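Local coordinates for gram-negative insecticidal protein (Chromobacterium piscinae, PDB 6FBM) that is an insecticidal toxin of the MACPF and beta-tripod families that probably acts by forming pores in target-cell membranes, at residues 111-123 / 308-320. Numbering follows the deposited sequence.
Sequences TTDQQLTEITYSS and QQSIPKVDKVLLM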
ATOM      1  N   THR A 111     -19.247  12.313  35.932  1.00 19.21           N
ATOM      2  CA  THR A 111     -19.631  11.854  37.230  1.00 19.46           C
ATOM      3  C   THR A 111     -20.419  12.954  37.997  1.00 19.70           C
ATOM      4  O   THR A 111     -21.358  12.657  38.716  1.00 18.83           O
ATOM      5  CB  THR A 111     -18.396  11.341  38.010  1.00 19.20           C
ATOM      6  OG1 THR A 111     -18.864  10.571  39.133  1.00 19.66           O
ATOM      7  CG2 THR A 111     -17.478  12.481  38.464  1.00 18.35           C
ATOM      8  N   THR A 112     -20.065  14.216  37.802  1.00 20.42           N
ATOM      9  CA  THR A 112     -20.826  15.314  38.394  1.00 21.88           C
ATOM     10  C   THR A 112     -22.320  15.297  37.946  1.00 20.43           C
ATOM     11  O   THR A 112     -23.232  15.292  38.785  1.00 19.69           O
ATOM     12  CB  THR A 112     -20.142  16.679  38.079  1.00 24.78           C
ATOM     13  OG1 THR A 112     -18.874  16.749  38.747  1.00 24.52           O
ATOM     14  CG2 THR A 112     -20.998  17.861  38.572  1.00 25.74           C
ATOM     15  N   ASP A 113     -22.545  15.244  36.631  1.00 19.38           N
ATOM     16  CA  ASP A 113     -23.902  15.224  36.071  1.00 18.67           C
ATOM     17  C   ASP A 113     -24.696  14.025  36.523  1.00 19.12           C
ATOM     18  O   ASP A 113     -25.905  14.114  36.695  1.00 19.18           O
ATOM     19  CB  ASP A 113     -23.874  15.275  34.537  1.00 18.23           C
ATOM     20  CG  ASP A 113     -23.413  16.621  34.000  1.00 18.58           C
ATOM     21  OD1 ASP A 113     -23.539  17.622  34.685  1.00 20.08           O
ATOM     22  OD2 ASP A 113     -22.913  16.706  32.881  1.00 20.31           O
ATOM     23  N   GLN A 114     -24.032  12.892  36.706  1.00 19.18           N
ATOM     24  CA  GLN A 114     -24.708  11.704  37.194  1.00 19.32           C
ATOM     25  C   GLN A 114     -25.304  11.941  38.572  1.00 18.91           C
ATOM     26  O   GLN A 114     -26.416  11.518  38.859  1.00 19.46           O
ATOM     27  CB  GLN A 114     -23.736  10.523  37.248  1.00 20.17           C
ATOM     28  CG  GLN A 114     -23.335   9.960  35.901  1.00 19.71           C
ATOM     29  CD  GLN A 114     -22.226   8.940  36.018  1.00 20.18           C
ATOM     30  OE1 GLN A 114     -21.143   9.109  35.441  1.00 21.38           O
ATOM     31  NE2 GLN A 114     -22.481   7.871  36.771  1.00 19.23           N
ATOM     32  N   GLN A 115     -24.543  12.621  39.413  1.00 19.06           N
ATOM     33  CA  GLN A 115     -24.930  12.854  40.792  1.00 20.09           C
ATOM     34  C   GLN A 115     -25.835  14.086  40.944  1.00 19.24           C
ATOM     35  O   GLN A 115     -26.660  14.131  41.847  1.00 21.00           O
ATOM     36  CB  GLN A 115     -23.690  13.018  41.659  1.00 20.30           C
ATOM     37  CG  GLN A 115     -22.726  11.861  41.614  1.00 20.72           C
ATOM     38  CD  GLN A 115     -21.570  12.064  42.597  1.00 21.97           C
ATOM     39  OE1 GLN A 115     -21.622  11.624  43.759  1.00 23.60           O
ATOM     40  NE2 GLN A 115     -20.499  12.687  42.123  1.00 23.34           N
ATOM     41  N   LEU A 116     -25.668  15.088  40.087  1.00 17.02           N
ATOM     42  CA  LEU A 116     -26.570  16.230  40.124  1.00 16.19           C
ATOM     43  C   LEU A 116     -28.023  15.846  39.885  1.00 15.44           C
ATOM     44  O   LEU A 116     -28.340  14.841  39.248  1.00 16.26           O
ATOM     45  CB  LEU A 116     -26.151  17.319  39.133  1.00 15.44           C
ATOM     46  CG  LEU A 116     -24.916  18.101  39.572  1.00 15.77           C
ATOM     47  CD1 LEU A 116     -24.580  19.149  38.511  1.00 15.51           C
ATOM     48  CD2 LEU A 116     -25.170  18.755  40.957  1.00 15.61           C
ATOM     49  N   THR A 117     -28.891  16.680  40.401  1.00 14.54           N
ATOM     50  CA  THR A 117     -30.306  16.523  40.259  1.00 14.22           C
ATOM     51  C   THR A 117     -30.740  17.616  39.275  1.00 13.66           C
ATOM     52  O   THR A 117     -29.913  18.451  38.877  1.00 12.84           O
ATOM     53  CB  THR A 117     -30.966  16.542  41.656  1.00 14.42           C
ATOM     54  OG1 THR A 117     -32.247  15.942  41.593  1.00 14.93           O
ATOM     55  CG2 THR A 117     -31.096  17.907  42.225  1.00 14.17           C
ATOM     56  N   GLU A 118     -31.985  17.575  38.789  1.00 13.59           N
ATOM     57  CA  GLU A 118     -32.436  18.488  37.718  1.00 14.06           C
ATOM     58  C   GLU A 118     -31.686  18.357  36.374  1.00 14.64           C
ATOM     59  O   GLU A 118     -31.722  19.274  35.529  1.00 14.04           O
ATOM     60  CB  GLU A 118     -32.353  19.971  38.159  1.00 13.67           C
ATOM     61  CG  GLU A 118     -32.971  20.334  39.502  1.00 13.14           C
ATOM     62  CD  GLU A 118     -34.472  20.166  39.545  1.00 13.31           C
ATOM     63  OE1 GLU A 118     -35.114  19.828  38.517  1.00 12.68           O
ATOM     64  OE2 GLU A 118     -34.996  20.380  40.662  1.00 13.48           O
ATOM     65  N   ILE A 119     -31.002  17.218  36.176  1.00 15.12           N
ATOM     66  CA  ILE A 119     -30.321  16.904  34.925  1.00 15.52           C
ATOM     67  C   ILE A 119     -31.202  15.886  34.218  1.00 15.76           C
ATOM     68  O   ILE A 119     -31.758  14.949  34.847  1.00 16.95           O
ATOM     69  CB  ILE A 119     -28.947  16.288  35.165  1.00 15.51           C
ATOM     70  CG1 ILE A 119     -28.058  17.237  35.980  1.00 15.60           C
ATOM     71  CG2 ILE A 119     -28.267  15.911  33.852  1.00 15.98           C
ATOM     72  CD1 ILE A 119     -27.618  18.490  35.278  1.00 15.33           C
ATOM     73  N   THR A 120     -31.346  16.074  32.914  1.00 16.07           N
ATOM     74  CA  THR A 120     -31.996  15.082  32.078  1.00 15.88           C
ATOM     75  C   THR A 120     -30.899  14.299  31.353  1.00 15.95           C
ATOM     76  O   THR A 120     -29.986  14.888  30.734  1.00 17.07           O
ATOM     77  CB  THR A 120     -32.969  15.721  31.093  1.00 16.02           C
ATOM     78  OG1 THR A 120     -33.975  16.449  31.831  1.00 17.39           O
ATOM     79  CG2 THR A 120     -33.645  14.643  30.241  1.00 16.46           C
ATOM     80  N   TYR A 121     -31.015  12.975  31.438  1.00 15.57           N
ATOM     81  CA  TYR A 121     -30.067  12.062  30.881  1.00 14.91           C
ATOM     82  C   TYR A 121     -30.678  11.504  29.603  1.00 14.59           C
ATOM     83  O   TYR A 121     -31.780  10.932  29.642  1.00 14.80           O
ATOM     84  CB  TYR A 121     -29.793  10.936  31.894  1.00 15.18           C
ATOM     85  CG  TYR A 121     -29.339  11.468  33.228  1.00 15.09           C
ATOM     86  CD1 TYR A 121     -28.032  11.882  33.420  1.00 15.29           C
ATOM     87  CD2 TYR A 121     -30.230  11.595  34.296  1.00 15.63           C
ATOM     88  CE1 TYR A 121     -27.615  12.387  34.636  1.00 15.50           C
ATOM     89  CE2 TYR A 121     -29.827  12.101  35.515  1.00 15.71           C
ATOM     90  CZ  TYR A 121     -28.513  12.499  35.678  1.00 15.98           C
ATOM     91  OH  TYR A 121     -28.090  13.020  36.891  1.00 16.30           O
ATOM     92  N   SER A 122     -29.990  11.688  28.471  1.00 13.74           N
ATOM     93  CA  SER A 122     -30.464  11.123  27.211  1.00 12.85           C
ATOM     94  C   SER A 122     -29.351  10.339  26.550  1.00 13.19           C
ATOM     95  O   SER A 122     -28.193  10.779  26.509  1.00 12.37           O
ATOM     96  CB  SER A 122     -30.971  12.210  26.266  1.00 12.58           C
ATOM     97  OG  SER A 122     -29.970  13.191  26.008  1.00 11.92           O
ATOM     98  N   SER A 123     -29.709   9.175  26.013  1.00 13.79           N
ATOM     99  CA  SER A 123     -28.856   8.442  25.086  1.00 14.51           C
ATOM    100  C   SER A 123     -29.604   8.351  23.783  1.00 15.52           C
ATOM    101  O   SER A 123     -30.662   7.720  23.720  1.00 18.84           O
ATOM    102  CB  SER A 123     -28.548   7.056  25.630  1.00 14.76           C
ATOM    103  OG  SER A 123     -28.002   6.202  24.624  1.00 15.33           O
ATOM    104  N   GLN A 308     -26.242  -2.803  41.451  1.00 27.16           N
ATOM    105  CA  GLN A 308     -27.577  -2.233  41.633  1.00 26.58           C
ATOM    106  C   GLN A 308     -27.680  -1.095  42.647  1.00 27.69           C
ATOM    107  O   GLN A 308     -28.767  -0.571  42.828  1.00 29.17           O
ATOM    108  CB  GLN A 308     -28.579  -3.326  42.002  1.00 25.44           C
ATOM    109  CG  GLN A 308     -28.688  -4.442  40.988  1.00 24.88           C
ATOM    110  CD  GLN A 308     -28.798  -3.924  39.568  1.00 24.43           C
ATOM    111  OE1 GLN A 308     -29.876  -3.541  39.119  1.00 24.28           O
ATOM    112  NE2 GLN A 308     -27.678  -3.903  38.857  1.00 23.22           N
ATOM    113  N   GLN A 309     -26.588  -0.711  43.312  1.00 30.48           N
ATOM    114  CA  GLN A 309     -26.617   0.451  44.204  1.00 32.81           C
ATOM    115  C   GLN A 309     -27.036   1.671  43.400  1.00 31.95           C
ATOM    116  O   GLN A 309     -26.633   1.823  42.244  1.00 31.64           O
ATOM    117  CB  GLN A 309     -25.251   0.734  44.847  1.00 35.89           C
ATOM    118  CG  GLN A 309     -24.836  -0.224  45.956  1.00 40.88           C
ATOM    119  CD  GLN A 309     -23.467   0.135  46.554  1.00 46.05           C
ATOM    120  OE1 GLN A 309     -23.354   0.959  47.476  1.00 48.32           O
ATOM    121  NE2 GLN A 309     -22.414  -0.489  46.016  1.00 42.36           N
ATOM    122  N   SER A 310     -27.839   2.531  44.022  1.00 28.82           N
ATOM    123  CA  SER A 310     -28.225   3.802  43.422  1.00 26.51           C
ATOM    124  C   SER A 310     -27.022   4.721  43.257  1.00 26.34           C
ATOM    125  O   SER A 310     -26.033   4.637  43.999  1.00 23.58           O
ATOM    126  CB  SER A 310     -29.285   4.500  44.263  1.00 27.61           C
ATOM    127  OG  SER A 310     -30.557   3.920  44.003  1.00 29.93           O
ATOM    128  N   ILE A 311     -27.117   5.596  42.258  1.00 26.60           N
ATOM    129  CA  ILE A 311     -26.133   6.636  42.057  1.00 26.21           C
ATOM    130  C   ILE A 311     -26.384   7.644  43.164  1.00 28.11           C
ATOM    131  O   ILE A 311     -27.546   7.982  43.430  1.00 31.02           O
ATOM    132  CB  ILE A 311     -26.296   7.320  40.684  1.00 25.96           C
ATOM    133  CG1 ILE A 311     -26.171   6.297  39.541  1.00 27.72           C
ATOM    134  CG2 ILE A 311     -25.300   8.468  40.508  1.00 26.03           C
ATOM    135  CD1 ILE A 311     -24.879   5.498  39.515  1.00 27.29           C
ATOM    136  N   PRO A 312     -25.328   8.091  43.852  1.00 30.51           N
ATOM    137  CA  PRO A 312     -25.529   9.129  44.861  1.00 30.87           C
ATOM    138  C   PRO A 312     -25.986  10.460  44.231  1.00 33.26           C
ATOM    139  O   PRO A 312     -25.451  10.860  43.193  1.00 34.31           O
ATOM    140  CB  PRO A 312     -24.150   9.256  45.529  1.00 29.54           C
ATOM    141  CG  PRO A 312     -23.170   8.635  44.589  1.00 30.70           C
ATOM    142  CD  PRO A 312     -23.947   7.564  43.868  1.00 30.99           C
ATOM    143  N   LYS A 313     -26.973  11.117  44.856  1.00 32.81           N
ATOM    144  CA  LYS A 313     -27.552  12.344  44.319  1.00 33.26           C
ATOM    145  C   LYS A 313     -27.307  13.539  45.230  1.00 32.78           C
ATOM    146  O   LYS A 313     -27.303  13.407  46.451  1.00 33.04           O
ATOM    147  CB  LYS A 313     -29.060  12.168  44.118  1.00 33.78           C
ATOM    148  CG  LYS A 313     -29.474  11.014  43.226  1.00 34.54           C
ATOM    149  CD  LYS A 313     -28.858  11.100  41.835  1.00 35.75           C
ATOM    150  CE  LYS A 313     -29.196  12.398  41.089  1.00 34.21           C
ATOM    151  NZ  LYS A 313     -29.042  12.277  39.624  1.00 35.34           N
ATOM    152  N   VAL A 314     -27.099  14.700  44.611  1.00 30.51           N
ATOM    153  CA  VAL A 314     -27.049  15.987  45.285  1.00 30.46           C
ATOM    154  C   VAL A 314     -28.451  16.558  45.129  1.00 31.89           C
ATOM    155  O   VAL A 314     -28.778  17.155  44.118  1.00 31.70           O
ATOM    156  CB  VAL A 314     -26.005  16.915  44.622  1.00 30.34           C
ATOM    157  CG1 VAL A 314     -26.103  18.331  45.166  1.00 30.25           C
ATOM    158  CG2 VAL A 314     -24.616  16.353  44.850  1.00 30.95           C
ATOM    159  N   ASP A 315     -29.286  16.336  46.140  1.00 32.06           N
ATOM    160  CA  ASP A 315     -30.625  16.927  46.222  1.00 30.32           C
ATOM    161  C   ASP A 315     -30.603  18.377  46.734  1.00 28.58           C
ATOM    162  O   ASP A 315     -31.492  19.167  46.388  1.00 33.44           O
ATOM    163  CB  ASP A 315     -31.510  16.062  47.124  1.00 30.83           C
ATOM    164  CG  ASP A 315     -31.757  14.686  46.556  1.00 29.63           C
ATOM    165  OD1 ASP A 315     -32.252  14.581  45.424  1.00 28.28           O
ATOM    166  OD2 ASP A 315     -31.483  13.714  47.269  1.00 31.41           O
ATOM    167  N   LYS A 316     -29.595  18.716  47.535  1.00 24.27           N
ATOM    168  CA  LYS A 316     -29.484  20.020  48.138  1.00 23.74           C
ATOM    169  C   LYS A 316     -28.839  20.954  47.118  1.00 21.78           C
ATOM    170  O   LYS A 316     -27.610  21.062  47.046  1.00 19.79           O
ATOM    171  CB  LYS A 316     -28.644  19.952  49.424  1.00 25.22           C
ATOM    172  CG  LYS A 316     -29.096  18.938  50.482  1.00 25.65           C
ATOM    173  CD  LYS A 316     -30.062  19.551  51.448  1.00 26.84           C
ATOM    174  CE  LYS A 316     -30.817  18.543  52.315  1.00 28.66           C
ATOM    175  NZ  LYS A 316     -30.101  18.265  53.596  1.00 28.47           N
ATOM    176  N   VAL A 317     -29.671  21.635  46.328  1.00 19.67           N
ATOM    177  CA  VAL A 317     -29.167  22.449  45.203  1.00 18.93           C
ATOM    178  C   VAL A 317     -29.288  23.939  45.355  1.00 18.36           C
ATOM    179  O   VAL A 317     -28.792  24.689  44.503  1.00 20.16           O
ATOM    180  CB  VAL A 317     -29.829  22.036  43.878  1.00 18.42           C
ATOM    181  CG1 VAL A 317     -29.408  20.623  43.524  1.00 17.27           C
ATOM    182  CG2 VAL A 317     -31.369  22.169  43.929  1.00 19.58           C
ATOM    183  N   LEU A 318     -29.923  24.383  46.439  1.00 18.16           N
ATOM    184  CA  LEU A 318     -29.990  25.793  46.763  1.00 16.29           C
ATOM    185  C   LEU A 318     -29.118  26.043  47.960  1.00 16.20           C
ATOM    186  O   LEU A 318     -29.297  25.450  49.010  1.00 16.92           O
ATOM    187  CB  LEU A 318     -31.428  26.205  47.028  1.00 15.62           C
ATOM    188  CG  LEU A 318     -32.357  26.187  45.817  1.00 15.70           C
ATOM    189  CD1 LEU A 318     -33.800  26.507  46.211  1.00 14.95           C
ATOM    190  CD2 LEU A 318     -31.886  27.163  44.746  1.00 15.87           C
ATOM    191  N   LEU A 319     -28.172  26.945  47.778  1.00 16.86           N
ATOM    192  CA  LEU A 319     -27.306  27.394  48.836  1.00 17.80           C
ATOM    193  C   LEU A 319     -28.006  28.560  49.502  1.00 19.25           C
ATOM    194  O   LEU A 319     -28.213  29.603  48.881  1.00 18.95           O
ATOM    195  CB  LEU A 319     -25.984  27.819  48.217  1.00 17.83           C
ATOM    196  CG  LEU A 319     -24.811  28.227  49.098  1.00 17.63           C
ATOM    197  CD1 LEU A 319     -24.427  27.147  50.083  1.00 17.73           C
ATOM    198  CD2 LEU A 319     -23.650  28.613  48.200  1.00 17.36           C
ATOM    199  N   MET A 320     -28.363  28.374  50.773  1.00 20.79           N
ATOM    200  CA  MET A 320     -29.058  29.398  51.563  1.00 20.94           C
ATOM    201  C   MET A 320     -28.111  30.224  52.448  1.00 22.08           C
ATOM    202  O   MET A 320     -27.171  29.716  53.075  1.00 23.81           O
ATOM    203  CB  MET A 320     -30.097  28.743  52.457  1.00 20.72           C
ATOM    204  CG  MET A 320     -31.050  29.712  53.094  1.00 21.56           C
ATOM    205  SD  MET A 320     -32.426  28.867  53.901  1.00 21.29           S
ATOM    206  CE  MET A 320     -31.587  27.981  55.226  1.00 21.84           C
TER
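Lys313 reaches from the loop 308-317 to the C-terminal end of helix 111-115, a worked example of a lysine ammonium gripping carbonyls where a helix gives way to loop. Bent at both chi2 and chi3, its chain curls back over the helix end, and NZ donates to Gln114 O at 2.8 Å and to Leu116 O at 2.7 Å. The second bond arrives well above the carbonyl plane, 39° out of it. Tyr121 OH, 3.0 Å from the same NZ, comes in from the opposite direction with the ammonium at its ring edge. Between the Gln114 and Leu116 carbonyls in sequence, Gln115 O is taken by the backbone: Val314 N binds it at 2.9 Å, nearly straight at 163°. Next to this tight centre, Thr117 turns CG2 onto Val314 O and Val317 CG1 (3.5 Å from the latter), and Leu116 CD2 meets Val314 CB at 4.2 Å.

The outer side is looser. Exposed Pro312 lays its ring carbons beside the amide of Gln115, whose polar end is held by His526 and Gln527 near the C terminus, and exposed Asp315 keeps OD1 4.1 Å from Thr117 OG1. The loop, which runs into strand 318-321, is thus held by three hydrogen bonds and a fringe of apolar contacts against the helix end and turn that lead into strand 120-134, and the positive charge of Lys313 probably offsets the partial negative charge of the helix end.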